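Local structure of hypothetical protein (4EPS) at residues Val264-His267 against Gly271-Tyr274; Thr169-Thr174 against Asp277-Ser282; Asp356-Met359 against Phe363-Ser366; Tyr390-Val395 against Trp470-Arg475; Gly47-Lys52 against Asp107-Pro112. The protein is probably a component of the fimbrium tip, part of the filamentous surface appendages that mediate cell adhesion and biofilm formation. One frame throughout, in Å; residues are numbered along the deposited sequence.

Contacts 1 and 2 adjoin, their centres 5 Å apart: strands 261-267 and 148-174 are sheet neighbours, as are 273-275 and 280-281, so both contacts join the same two layers, and V264 N lies 2.8 Å from R170 O between them. Both are buried, but contact 1 is polar and reaches the second subunit, whereas contact 2 mixes aromatic packing with a water bridge. Contact 3 packs on helix 389-403, which carries contact 4, F358 CD1 meeting V395 CG1 at 3.8 Å; contact 3 is apolar and partly exposed, contact 4 polar and buried. Contact 5, a buried aromatic cluster about 59 Å from contact 1 between centres, lies on the other side of the chain's centre.

Contact 1: residues Val264-His267 against Gly271-Tyr274; sequences VTHH and GDYY. With SO4 (sulfate ion), chain F.
H266 and D272 reach toward each other from opposite directions and meet through a single strong bond. NE2 of H266 donates to OD2 of D272 over 2.7 Å, with an N-H...O angle of 166°, and the acceptor lies almost in the imidazole plane. The two flat groups are not coplanar, however: ring and carboxylate planes stand 60° apart, and the donor reaches OD2 from above the carboxylate plane. The reach of the ring follows from its first torsion, which sets CG of H266 opposite the backbone N (chi1 178°). This is a His-carboxylate hydrogen bond joining two beta elements, the end of strand 261-267 and the lead-in to strand 273-275, across a short connection. OD2 of D272 receives two bonds, from NE2 of H266 and from the backbone N of Q269 in that connection. The other oxygen, OD1, takes N of G283, and the other ring nitrogen, ND1, bonds to OE1 of E177 of the second subunit. A carboxylate at each ring nitrogen would probably favour a protonated imidazole. Water 1 links O of H267 to OD1 of D272, at 2.8 Å from each, its protons possibly shared among further acceptors. H267 turns its ring to the subunit interface, where ND1 bonds to ND1 of H267 of the second subunit. Its NE2 donates in a bent bond to O1 of a sulfate, probably from the crystallisation liquor, at 2.9 Å, and more weakly to O4; A176 and, from the second subunit, S282 and N284 also grip this ion.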
# COMPACT_ATOMS: atom_id res chain seq x y z
N VAL A 264 10.18 -3.00 2.11
CA VAL A 264 9.16 -2.81 1.08
C VAL A 264 7.77 -3.08 1.66
O VAL A 264 7.63 -3.72 2.70
CB VAL A 264 9.37 -3.68 -0.21
CG1 VAL A 264 10.74 -3.44 -0.87
CG2 VAL A 264 9.15 -5.17 0.07
N THR A 265 6.74 -2.64 0.95
CA THR A 265 5.37 -2.97 1.34
C THR A 265 4.77 -3.82 0.24
O THR A 265 5.12 -3.67 -0.93
CB THR A 265 4.49 -1.75 1.67
OG1 THR A 265 4.38 -0.91 0.52
CG2 THR A 265 4.95 -0.99 2.90
N HIS A 266 3.87 -4.72 0.61
CA HIS A 266 3.29 -5.60 -0.39
C HIS A 266 1.88 -6.02 -0.00
O HIS A 266 1.67 -6.55 1.09
CB HIS A 266 4.18 -6.85 -0.61
CG HIS A 266 3.60 -7.82 -1.60
ND1 HIS A 266 3.63 -7.56 -2.97
CD2 HIS A 266 2.93 -8.98 -1.39
CE1 HIS A 266 2.99 -8.58 -3.55
NE2 HIS A 266 2.54 -9.46 -2.65
N HIS A 267 0.94 -5.85 -0.93
CA HIS A 267 -0.44 -6.35 -0.75
C HIS A 267 -0.42 -7.87 -0.90
O HIS A 267 -0.30 -8.39 -2.02
CB HIS A 267 -1.41 -5.71 -1.75
CG HIS A 267 -2.83 -6.26 -1.66
ND1 HIS A 267 -3.72 -6.11 -2.70
CD2 HIS A 267 -3.46 -6.89 -0.63
CE1 HIS A 267 -4.86 -6.68 -2.30
NE2 HIS A 267 -4.75 -7.17 -1.06
N GLY A 271 -2.45 -16.54 -4.52
CA GLY A 271 -1.95 -16.56 -5.89
C GLY A 271 -0.58 -15.90 -6.02
O GLY A 271 0.05 -16.02 -7.07
N ASP A 272 -0.10 -15.20 -4.97
CA ASP A 272 1.23 -14.59 -5.05
C ASP A 272 2.32 -15.69 -5.14
O ASP A 272 2.14 -16.78 -4.57
CB ASP A 272 1.51 -13.69 -3.85
CG ASP A 272 0.79 -12.35 -3.83
OD1 ASP A 272 0.10 -12.01 -4.85
OD2 ASP A 272 0.91 -11.64 -2.82
N TYR A 273 3.42 -15.41 -5.84
CA TYR A 273 4.54 -16.36 -6.01
C TYR A 273 5.47 -16.26 -4.80
O TYR A 273 5.85 -15.16 -4.39
CB TYR A 273 5.32 -16.07 -7.34
CG TYR A 273 4.43 -16.21 -8.55
CD1 TYR A 273 4.20 -17.46 -9.14
CD2 TYR A 273 3.84 -15.09 -9.14
CE1 TYR A 273 3.39 -17.60 -10.26
CE2 TYR A 273 2.99 -15.22 -10.25
CZ TYR A 273 2.79 -16.47 -10.82
OH TYR A 273 1.97 -16.59 -11.91
N TYR A 274 5.83 -17.42 -4.23
CA TYR A 274 6.65 -17.52 -3.03
C TYR A 274 8.00 -18.14 -3.36
O TYR A 274 8.08 -19.16 -4.05
CB TYR A 274 5.91 -18.37 -1.96
CG TYR A 274 6.49 -18.16 -0.58
CD1 TYR A 274 6.14 -17.04 0.18
CD2 TYR A 274 7.40 -19.06 -0.03
CE1 TYR A 274 6.66 -16.84 1.46
CE2 TYR A 274 7.93 -18.87 1.25
CZ TYR A 274 7.55 -17.76 1.99
OH TYR A 274 8.09 -17.55 3.23
S SO4 F . -8.02 -7.69 0.41
O1 SO4 F . -7.48 -8.17 -0.86
O2 SO4 F . -9.07 -6.73 0.11
O3 SO4 F . -8.59 -8.83 1.11
O4 SO4 F . -7.05 -7.03 1.21
O HOH W 1 -0.50 -9.29 -4.66

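Contact 2: residues Thr169-Thr174 against Asp277-Ser282; sequences TRYIFT and DGSVVS. With GOL (glycerol), chain O; SO4 (sulfate ion), chain B.
Segment 169-174, the end of strand 148-174, is extended throughout, and segment 277-282 facing it is a turn leading into the short strand 280-281; the two meet through side chains and a water. Y171 carries the larger share. Its CG lies opposite the carbonyl carbon (chi1 -78°), which sends the ring obliquely against the backbone of S279 and V280, OH coming within 3.3 Å of CB of S279. Water 2, in the plane of that ring, bonds to OH of Y171 at 2.9 Å and donates to O of V280 at 2.7 Å. Two residues on, CZ of F173 meets CG2 of V280 at 3.6 Å; one face of F173 rests on CB of Y171. The turn holds its own shape: N of S279 donates to OD1 of D277 from above the carboxylate plane, an Asx turn, while OG of S279 uses the syn lone pair of OD1 at 2.7 Å. A glycerol, probably from the crystallisation liquor, spans the outer end, O2 bonding OG1 of T169 and O3 donating to OD2 of D277. Y171 and F173 thus pack strand 148-174 against segment 277-282, and the bridging water lets the tyrosine hydroxyl and the carbonyl of V280 be satisfied in a buried setting.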
# COMPACT_ATOMS: atom_id res chain seq x y z
N THR A 169 15.45 -8.10 2.68
CA THR A 169 14.28 -7.26 2.44
C THR A 169 13.19 -7.53 3.46
O THR A 169 12.65 -8.63 3.51
CB THR A 169 13.73 -7.48 1.03
OG1 THR A 169 14.77 -7.26 0.09
CG2 THR A 169 12.52 -6.53 0.70
N ARG A 170 12.86 -6.52 4.25
CA ARG A 170 11.71 -6.66 5.13
C ARG A 170 10.45 -6.42 4.28
O ARG A 170 10.39 -5.46 3.51
CB ARG A 170 11.78 -5.67 6.30
CG ARG A 170 10.47 -5.62 7.07
CD ARG A 170 10.44 -4.53 8.08
NE ARG A 170 9.25 -4.66 8.93
CZ ARG A 170 8.91 -3.77 9.86
NH1 ARG A 170 9.65 -2.69 10.05
NH2 ARG A 170 7.82 -3.96 10.59
N TYR A 171 9.46 -7.31 4.41
CA TYR A 171 8.16 -7.13 3.77
C TYR A 171 7.16 -6.69 4.81
O TYR A 171 6.99 -7.36 5.82
CB TYR A 171 7.65 -8.42 3.10
CG TYR A 171 8.31 -8.72 1.78
CD1 TYR A 171 9.59 -9.27 1.72
CD2 TYR A 171 7.66 -8.45 0.57
CE1 TYR A 171 10.22 -9.51 0.50
CE2 TYR A 171 8.28 -8.70 -0.65
CZ TYR A 171 9.56 -9.24 -0.68
OH TYR A 171 10.21 -9.49 -1.85
N ILE A 172 6.54 -5.55 4.59
CA ILE A 172 5.40 -5.12 5.42
C ILE A 172 4.18 -5.57 4.60
O ILE A 172 3.83 -4.93 3.61
CB ILE A 172 5.43 -3.61 5.73
CG1 ILE A 172 6.70 -3.24 6.57
CG2 ILE A 172 4.13 -3.15 6.43
CD1 ILE A 172 7.16 -1.77 6.42
N PHE A 173 3.59 -6.70 4.97
CA PHE A 173 2.43 -7.22 4.24
C PHE A 173 1.19 -6.46 4.64
O PHE A 173 0.96 -6.22 5.84
CB PHE A 173 2.25 -8.71 4.50
CG PHE A 173 3.35 -9.54 3.89
CD1 PHE A 173 3.64 -9.45 2.53
CD2 PHE A 173 4.08 -10.44 4.67
CE1 PHE A 173 4.64 -10.24 1.96
CE2 PHE A 173 5.05 -11.26 4.09
CZ PHE A 173 5.32 -11.16 2.75
N THR A 174 0.41 -6.03 3.63
CA THR A 174 -0.80 -5.24 3.86
C THR A 174 -2.01 -5.84 3.16
O THR A 174 -1.88 -6.75 2.36
CB THR A 174 -0.61 -3.80 3.32
OG1 THR A 174 -0.59 -3.84 1.88
CG2 THR A 174 0.63 -3.08 3.89
N ASP A 277 13.94 -17.63 -0.62
CA ASP A 277 14.48 -16.70 0.38
C ASP A 277 13.34 -16.08 1.23
O ASP A 277 13.60 -15.29 2.14
CB ASP A 277 15.30 -15.59 -0.33
CG ASP A 277 14.49 -14.68 -1.24
OD1 ASP A 277 13.35 -15.06 -1.62
OD2 ASP A 277 15.03 -13.62 -1.65
N GLY A 278 12.09 -16.45 0.92
CA GLY A 278 10.93 -15.92 1.63
C GLY A 278 10.34 -14.72 0.94
O GLY A 278 9.36 -14.16 1.42
N SER A 279 10.91 -14.30 -0.20
CA SER A 279 10.37 -13.14 -0.92
C SER A 279 9.06 -13.53 -1.61
O SER A 279 8.80 -14.72 -1.83
CB SER A 279 11.38 -12.58 -1.93
OG SER A 279 11.68 -13.49 -2.96
N VAL A 280 8.23 -12.53 -1.92
CA VAL A 280 6.91 -12.73 -2.50
C VAL A 280 6.77 -11.82 -3.71
O VAL A 280 7.11 -10.63 -3.63
CB VAL A 280 5.82 -12.41 -1.42
CG1 VAL A 280 4.40 -12.62 -1.97
CG2 VAL A 280 6.02 -13.25 -0.14
N VAL A 281 6.21 -12.34 -4.79
CA VAL A 281 5.98 -11.58 -6.01
C VAL A 281 4.49 -11.56 -6.28
O VAL A 281 3.83 -12.59 -6.15
CB VAL A 281 6.79 -12.16 -7.21
CG1 VAL A 281 6.36 -11.52 -8.54
CG2 VAL A 281 8.30 -11.96 -7.02
N SER A 282 3.97 -10.42 -6.72
CA SER A 282 2.54 -10.29 -7.06
C SER A 282 2.06 -11.40 -8.00
O SER A 282 2.70 -11.66 -9.04
CB SER A 282 2.29 -8.94 -7.73
OG SER A 282 0.96 -8.88 -8.25
C1 GOL O . 18.01 -9.90 -2.01
O1 GOL O . 17.77 -8.62 -2.60
C2 GOL O . 16.90 -10.26 -1.05
O2 GOL O . 16.63 -9.13 -0.22
C3 GOL O . 17.30 -11.43 -0.17
O3 GOL O . 17.34 -12.63 -0.92
S SO4 B . -0.18 -5.56 -9.63
O1 SO4 B . -1.40 -6.19 -9.12
O2 SO4 B . 0.93 -6.41 -9.25
O3 SO4 B . -0.28 -5.50 -11.07
O4 SO4 B . 0.05 -4.28 -9.07
O HOH W 2 8.93 -8.82 -4.39

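Contact 3: residues Asp356-Met359 against Phe363-Ser366; sequences DWFM and FTSS
T364, F358 and F363 bury the most surface here, and the F358 ring is where the other two converge. The methyl CG2 of T364 sits over one face of that ring, toward its rim, with CE2 of F358 4.0 Å away. The same methyl approaches the helix backbone more closely, lying 3.4 Å from O of F358 and 3.9 Å from CA of M359. At the far end of the ring, CZ of F358 comes to 3.7 Å from the backbone O of F363, obliquely to the ring, and CE1 packs on CB of F363 at 4.0 Å. F358 extends this far because its CG lies opposite the backbone N (chi1 174°). The arrangement is a chain reversal: after helix 354-359 the chain turns back, and the irregular segment 363-366 folds alongside the helix. OG1 of T361 bonds both O of F358 and N of F363, which probably steadies the turn. On the other flank the edge of the F363 ring faces W357, CE2 to CH2 at 4.1 Å, the ring carried there by a first torsion that sets CG opposite the carbonyl carbon (chi1 -47°). W357 and F363 both pack on L398 of helix 389-403, while F358 meets V395 of the same helix. Toward the exposed side, SE of selenomethionine M359 approaches CG2 of T364 at 4.2 Å, the two side chains crossing at about a right angle.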
# COMPACT_ATOMS: atom_id res chain seq x y z
N ASP A 356 -4.85 -43.50 18.70
CA ASP A 356 -4.88 -44.42 19.85
C ASP A 356 -3.54 -44.40 20.59
O ASP A 356 -3.55 -44.35 21.83
CB ASP A 356 -5.28 -45.84 19.43
CG ASP A 356 -6.77 -46.03 19.16
OD1 ASP A 356 -7.56 -45.10 19.46
OD2 ASP A 356 -7.14 -47.08 18.61
N TRP A 357 -2.41 -44.35 19.85
CA TRP A 357 -1.09 -44.25 20.50
C TRP A 357 -0.99 -42.94 21.27
O TRP A 357 -0.57 -42.94 22.43
CB TRP A 357 0.07 -44.32 19.48
CG TRP A 357 1.38 -43.81 20.05
CD1 TRP A 357 2.17 -44.44 20.97
CD2 TRP A 357 1.97 -42.52 19.82
NE1 TRP A 357 3.25 -43.63 21.29
CE2 TRP A 357 3.14 -42.45 20.60
CE3 TRP A 357 1.62 -41.41 19.03
CZ2 TRP A 357 3.97 -41.32 20.62
CZ3 TRP A 357 2.43 -40.28 19.06
CH2 TRP A 357 3.59 -40.24 19.85
N PHE A 358 -1.36 -41.83 20.62
CA PHE A 358 -1.25 -40.47 21.15
C PHE A 358 -1.99 -40.31 22.50
O PHE A 358 -1.44 -39.72 23.43
CB PHE A 358 -1.78 -39.46 20.10
CG PHE A 358 -1.86 -38.03 20.57
CD1 PHE A 358 -0.71 -37.25 20.66
CD2 PHE A 358 -3.08 -37.46 20.93
CE1 PHE A 358 -0.78 -35.93 21.10
CE2 PHE A 358 -3.15 -36.13 21.36
CZ PHE A 358 -2.00 -35.38 21.45
N MSE A 359 -3.21 -40.87 22.61
CA MSE A 359 -4.06 -40.78 23.81
C MSE A 359 -3.45 -41.51 25.03
O MSE A 359 -3.87 -41.23 26.16
CB MSE A 359 -5.47 -41.29 23.53
CG MSE A 359 -6.23 -40.43 22.50
SE MSE A 359 -6.33 -38.54 23.01
CE MSE A 359 -7.82 -38.66 24.22
N PHE A 363 1.64 -36.23 26.03
CA PHE A 363 1.57 -35.08 25.10
C PHE A 363 0.14 -34.58 24.82
O PHE A 363 -0.01 -33.64 24.03
CB PHE A 363 2.21 -35.44 23.74
CG PHE A 363 3.55 -36.13 23.72
CD1 PHE A 363 4.67 -35.52 24.28
CD2 PHE A 363 3.72 -37.34 23.05
CE1 PHE A 363 5.92 -36.15 24.24
CE2 PHE A 363 4.97 -37.96 23.01
CZ PHE A 363 6.06 -37.36 23.61
N THR A 364 -0.89 -35.19 25.44
CA THR A 364 -2.29 -34.88 25.14
C THR A 364 -2.75 -33.47 25.53
O THR A 364 -3.79 -33.03 25.04
CB THR A 364 -3.23 -35.92 25.78
OG1 THR A 364 -3.05 -35.91 27.20
CG2 THR A 364 -3.02 -37.31 25.22
N SER A 365 -2.00 -32.76 26.37
CA SER A 365 -2.37 -31.40 26.79
C SER A 365 -1.66 -30.33 25.96
O SER A 365 -2.12 -29.18 25.91
CB SER A 365 -2.03 -31.20 28.27
OG SER A 365 -0.64 -31.37 28.50
N SER A 366 -0.54 -30.69 25.31
CA SER A 366 0.29 -29.75 24.56
C SER A 366 0.12 -29.87 23.03
O SER A 366 0.66 -29.04 22.29
CB SER A 366 1.76 -29.93 24.93
OG SER A 366 2.13 -31.30 24.96

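Contact 4: residues Tyr390-Val395 against Trp470-Arg475; sequences YNNSEV and WSSTER. With SO4 (sulfate ion), chain G.
N392 and S472 make the tight part of this contact, closing helix 389-403 onto the corner of strand 469-474. ND2 of N392 donates to OG of S472 over 3.1 Å at 164°, with the oxygen in the amide plane. CG of N392 lies opposite the carbonyl carbon (chi1 -62°), which carries the amide to S472, and CB packs just behind, 3.4 Å from OG of S472. The amide is held in rotation from its other side too, since ND2 of N391 donates to OD1 of N392, and OG of S472 is itself tied to O of V431.

The neighbouring part is looser and water-mediated. ND2 of N392 and OG1 of T473 stay 3.9 Å apart; water 3 fills in between them, accepting from ND2 at 3.0 Å and bonding to OG1 at 2.7 Å, while OG1 also accepts from N of S434. Farther out, R475 is partly exposed and offers its guanidinium edge to a sulfate, probably from the crystallisation liquor, NE to O4 at 2.7 Å.

OG of S471 accepts from N of T473 at 3.1 Å, an ST turn; the asparagine thus joins a helix to the corner at S472, where the chain passes from one sheet or face to another and T473 then pairs with Y481 of strand 479-485.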
# COMPACT_ATOMS: atom_id res chain seq x y z
N TYR A 390 0.20 -28.30 10.59
CA TYR A 390 1.49 -28.14 11.29
C TYR A 390 1.49 -28.99 12.57
O TYR A 390 2.42 -29.79 12.80
CB TYR A 390 1.84 -26.67 11.58
CG TYR A 390 3.21 -26.64 12.23
CD1 TYR A 390 4.36 -26.83 11.48
CD2 TYR A 390 3.33 -26.61 13.62
CE1 TYR A 390 5.62 -26.89 12.08
CE2 TYR A 390 4.59 -26.69 14.24
CZ TYR A 390 5.73 -26.84 13.46
OH TYR A 390 6.96 -26.95 14.06
N ASN A 391 0.42 -28.87 13.38
CA ASN A 391 0.22 -29.70 14.56
C ASN A 391 0.42 -31.17 14.21
O ASN A 391 1.14 -31.89 14.91
CB ASN A 391 -1.21 -29.49 15.11
CG ASN A 391 -1.58 -30.50 16.18
OD1 ASN A 391 -1.30 -30.29 17.35
ND2 ASN A 391 -2.18 -31.61 15.78
N ASN A 392 -0.27 -31.63 13.14
CA ASN A 392 -0.22 -33.04 12.73
C ASN A 392 1.20 -33.50 12.41
O ASN A 392 1.54 -34.64 12.73
CB ASN A 392 -1.17 -33.31 11.54
CG ASN A 392 -2.62 -33.03 11.89
OD1 ASN A 392 -2.97 -32.85 13.08
ND2 ASN A 392 -3.48 -32.88 10.87
N SER A 393 2.01 -32.62 11.77
CA SER A 393 3.41 -32.94 11.45
C SER A 393 4.22 -33.16 12.73
O SER A 393 4.99 -34.11 12.82
CB SER A 393 4.04 -31.81 10.62
OG SER A 393 5.29 -32.23 10.10
N GLU A 394 4.01 -32.29 13.75
CA GLU A 394 4.73 -32.41 15.02
C GLU A 394 4.29 -33.67 15.77
O GLU A 394 5.14 -34.32 16.38
CB GLU A 394 4.57 -31.16 15.90
CG GLU A 394 5.50 -30.04 15.43
CD GLU A 394 5.94 -29.07 16.51
OE1 GLU A 394 5.42 -29.14 17.64
OE2 GLU A 394 6.77 -28.18 16.20
N VAL A 395 3.00 -34.06 15.70
CA VAL A 395 2.53 -35.28 16.37
C VAL A 395 3.13 -36.50 15.65
O VAL A 395 3.58 -37.44 16.32
CB VAL A 395 0.98 -35.38 16.48
CG1 VAL A 395 0.57 -36.72 17.12
CG2 VAL A 395 0.43 -34.21 17.28
N TRP A 470 -3.94 -36.58 -0.48
CA TRP A 470 -3.69 -36.99 0.91
C TRP A 470 -3.83 -35.84 1.88
O TRP A 470 -3.36 -34.75 1.58
CB TRP A 470 -2.23 -37.46 1.08
CG TRP A 470 -1.89 -38.78 0.48
CD1 TRP A 470 -0.98 -39.01 -0.52
CD2 TRP A 470 -2.33 -40.07 0.93
NE1 TRP A 470 -0.84 -40.36 -0.72
CE2 TRP A 470 -1.67 -41.04 0.14
CE3 TRP A 470 -3.26 -40.50 1.91
CZ2 TRP A 470 -1.88 -42.42 0.30
CZ3 TRP A 470 -3.47 -41.88 2.07
CH2 TRP A 470 -2.78 -42.82 1.27
N SER A 471 -4.37 -36.11 3.08
CA SER A 471 -4.28 -35.13 4.15
C SER A 471 -3.50 -35.80 5.29
O SER A 471 -3.27 -37.02 5.26
CB SER A 471 -5.65 -34.66 4.64
OG SER A 471 -6.21 -35.62 5.53
N SER A 472 -3.12 -35.01 6.30
CA SER A 472 -2.44 -35.53 7.48
C SER A 472 -3.47 -35.85 8.58
O SER A 472 -3.08 -36.18 9.71
CB SER A 472 -1.41 -34.53 7.99
OG SER A 472 -2.02 -33.27 8.21
N THR A 473 -4.79 -35.76 8.26
CA THR A 473 -5.88 -36.03 9.20
C THR A 473 -6.22 -37.54 9.16
O THR A 473 -6.56 -38.07 8.10
CB THR A 473 -7.09 -35.13 8.86
OG1 THR A 473 -6.62 -33.77 8.80
CG2 THR A 473 -8.23 -35.27 9.89
N GLU A 474 -6.11 -38.21 10.31
CA GLU A 474 -6.31 -39.65 10.37
C GLU A 474 -7.78 -40.01 10.56
O GLU A 474 -8.50 -39.35 11.33
CB GLU A 474 -5.48 -40.22 11.53
CG GLU A 474 -5.42 -41.74 11.53
CD GLU A 474 -4.65 -42.34 12.69
OE1 GLU A 474 -4.99 -42.01 13.85
OE2 GLU A 474 -3.76 -43.19 12.45
N ARG A 475 -8.23 -41.08 9.86
CA ARG A 475 -9.59 -41.61 10.02
C ARG A 475 -9.56 -42.72 11.07
O ARG A 475 -10.38 -42.71 11.99
CB ARG A 475 -10.18 -42.12 8.69
CG ARG A 475 -11.48 -42.99 8.83
CD ARG A 475 -12.62 -42.27 9.55
NE ARG A 475 -13.81 -43.12 9.65
CZ ARG A 475 -14.04 -44.00 10.61
NH1 ARG A 475 -13.15 -44.16 11.59
NH2 ARG A 475 -15.14 -44.74 10.59
S SO4 G . -17.23 -43.41 7.88
O1 SO4 G . -17.63 -43.90 6.56
O2 SO4 G . -18.05 -42.24 8.23
O3 SO4 G . -17.36 -44.45 8.89
O4 SO4 G . -15.82 -43.02 7.87
O HOH W 3 -6.42 -32.51 11.18

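Contact 5: residues Gly47-Lys52 against Asp107-Pro112; sequences GLFAVK and DDFFAP
The ring of F49 takes the edge of F109 on one face, CE2 of F109 standing 3.8 Å from CG of F49. The ring centroids are 5.4 Å apart. With the planes at 70° to each other, this is a T-shaped pair. F110 completes an aromatic cluster. Its ring lies obliquely to F49, with CE1 of F110 3.9 Å from CE1 of F49, and its own face is met centrally by the edge atom CD2 of F109 at 3.7 Å above the plane. The cluster belongs to the fimbrillin-like part of the chain and packs the loop before helix 111-115 against strand 45-52. Residues F49 and V51 both point toward the loop, as expected two places apart on a strand. The branch CG2 of V51 lies beside the F109 ring, 3.7 Å from CE1. F109 reaches across to both because its CG is opposite the backbone N (chi1 -175°), whereas F110, with CG opposite the carbonyl carbon (chi1 -67°), meets CE1 of F49 obliquely. Strand 87-92, paired with 45-52, extends the cluster: Y89 stacks on F109 and Y91 meets F110. The loop that presents the two rings is a type I turn from D108 to A111, closed by N of A111 bonding to O of D108. It is reinforced by an Asx turn in which N of F110 donates to OD1 of D108 at 3.3 Å, while OD2 of D108 forms a salt bridge with NH2 of R158.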
# COMPACT_ATOMS: atom_id res chain seq x y z
N GLY A 47 43.53 -15.49 32.04
CA GLY A 47 44.76 -15.80 32.74
C GLY A 47 45.30 -14.51 33.32
O GLY A 47 45.28 -13.47 32.66
N LEU A 48 45.83 -14.57 34.53
CA LEU A 48 46.38 -13.39 35.19
C LEU A 48 47.89 -13.54 35.46
O LEU A 48 48.34 -14.61 35.88
CB LEU A 48 45.63 -13.19 36.52
CG LEU A 48 46.05 -12.00 37.41
CD1 LEU A 48 45.74 -10.67 36.74
CD2 LEU A 48 45.35 -12.04 38.73
N PHE A 49 48.64 -12.44 35.29
CA PHE A 49 50.08 -12.33 35.59
C PHE A 49 50.36 -11.12 36.46
O PHE A 49 49.77 -10.05 36.26
CB PHE A 49 50.91 -12.20 34.30
CG PHE A 49 50.91 -13.39 33.39
CD1 PHE A 49 49.94 -13.53 32.39
CD2 PHE A 49 51.94 -14.34 33.46
CE1 PHE A 49 49.96 -14.63 31.53
CE2 PHE A 49 51.96 -15.43 32.58
CZ PHE A 49 50.98 -15.58 31.63
N ALA A 50 51.31 -11.26 37.40
CA ALA A 50 51.80 -10.16 38.23
C ALA A 50 53.30 -10.06 38.02
O ALA A 50 54.02 -11.06 38.19
CB ALA A 50 51.47 -10.39 39.70
N VAL A 51 53.77 -8.88 37.60
CA VAL A 51 55.20 -8.66 37.34
C VAL A 51 55.72 -7.69 38.41
O VAL A 51 55.20 -6.58 38.55
CB VAL A 51 55.43 -8.16 35.89
CG1 VAL A 51 56.90 -7.83 35.63
CG2 VAL A 51 54.94 -9.19 34.88
N LYS A 52 56.75 -8.13 39.14
CA LYS A 52 57.40 -7.33 40.18
C LYS A 52 58.90 -7.29 39.87
O LYS A 52 59.50 -8.35 39.67
CB LYS A 52 57.12 -7.95 41.56
CG LYS A 52 57.50 -7.08 42.75
CD LYS A 52 57.89 -7.93 43.94
CE LYS A 52 57.50 -7.40 45.31
NZ LYS A 52 57.69 -5.92 45.46
N ASP A 107 57.93 -3.43 25.23
CA ASP A 107 56.87 -2.59 25.79
C ASP A 107 55.47 -3.24 25.64
O ASP A 107 54.47 -2.67 26.10
CB ASP A 107 56.90 -1.18 25.14
CG ASP A 107 58.25 -0.47 25.28
OD1 ASP A 107 58.67 -0.20 26.43
OD2 ASP A 107 58.88 -0.20 24.23
N ASP A 108 55.40 -4.45 25.04
CA ASP A 108 54.15 -5.19 24.88
C ASP A 108 54.30 -6.58 25.51
O ASP A 108 54.87 -7.49 24.90
CB ASP A 108 53.75 -5.28 23.39
CG ASP A 108 52.50 -6.10 23.07
OD1 ASP A 108 51.76 -6.47 24.02
OD2 ASP A 108 52.28 -6.40 21.88
N PHE A 109 53.78 -6.74 26.75
CA PHE A 109 53.92 -8.00 27.50
C PHE A 109 53.38 -9.23 26.75
O PHE A 109 53.91 -10.32 26.94
CB PHE A 109 53.22 -7.89 28.86
CG PHE A 109 53.38 -9.06 29.80
CD1 PHE A 109 54.56 -9.26 30.51
CD2 PHE A 109 52.32 -9.93 30.03
CE1 PHE A 109 54.69 -10.32 31.40
CE2 PHE A 109 52.43 -10.98 30.95
CZ PHE A 109 53.62 -11.17 31.64
N PHE A 110 52.30 -9.08 25.95
CA PHE A 110 51.73 -10.24 25.26
C PHE A 110 52.10 -10.30 23.75
O PHE A 110 51.45 -11.03 22.99
CB PHE A 110 50.21 -10.27 25.44
CG PHE A 110 49.74 -10.53 26.86
CD1 PHE A 110 49.86 -11.79 27.44
CD2 PHE A 110 49.12 -9.52 27.59
CE1 PHE A 110 49.38 -12.04 28.73
CE2 PHE A 110 48.65 -9.76 28.89
CZ PHE A 110 48.77 -11.02 29.44
N ALA A 111 53.14 -9.56 23.32
CA ALA A 111 53.59 -9.56 21.92
C ALA A 111 53.80 -11.01 21.37
O ALA A 111 53.26 -11.28 20.29
CB ALA A 111 54.86 -8.73 21.75
N PRO A 112 54.49 -11.96 22.07
CA PRO A 112 54.66 -13.31 21.49
C PRO A 112 53.37 -14.12 21.41
O PRO A 112 53.20 -14.91 20.49
CB PRO A 112 55.65 -13.99 22.45
CG PRO A 112 56.33 -12.84 23.20
CD PRO A 112 55.23 -11.84 23.35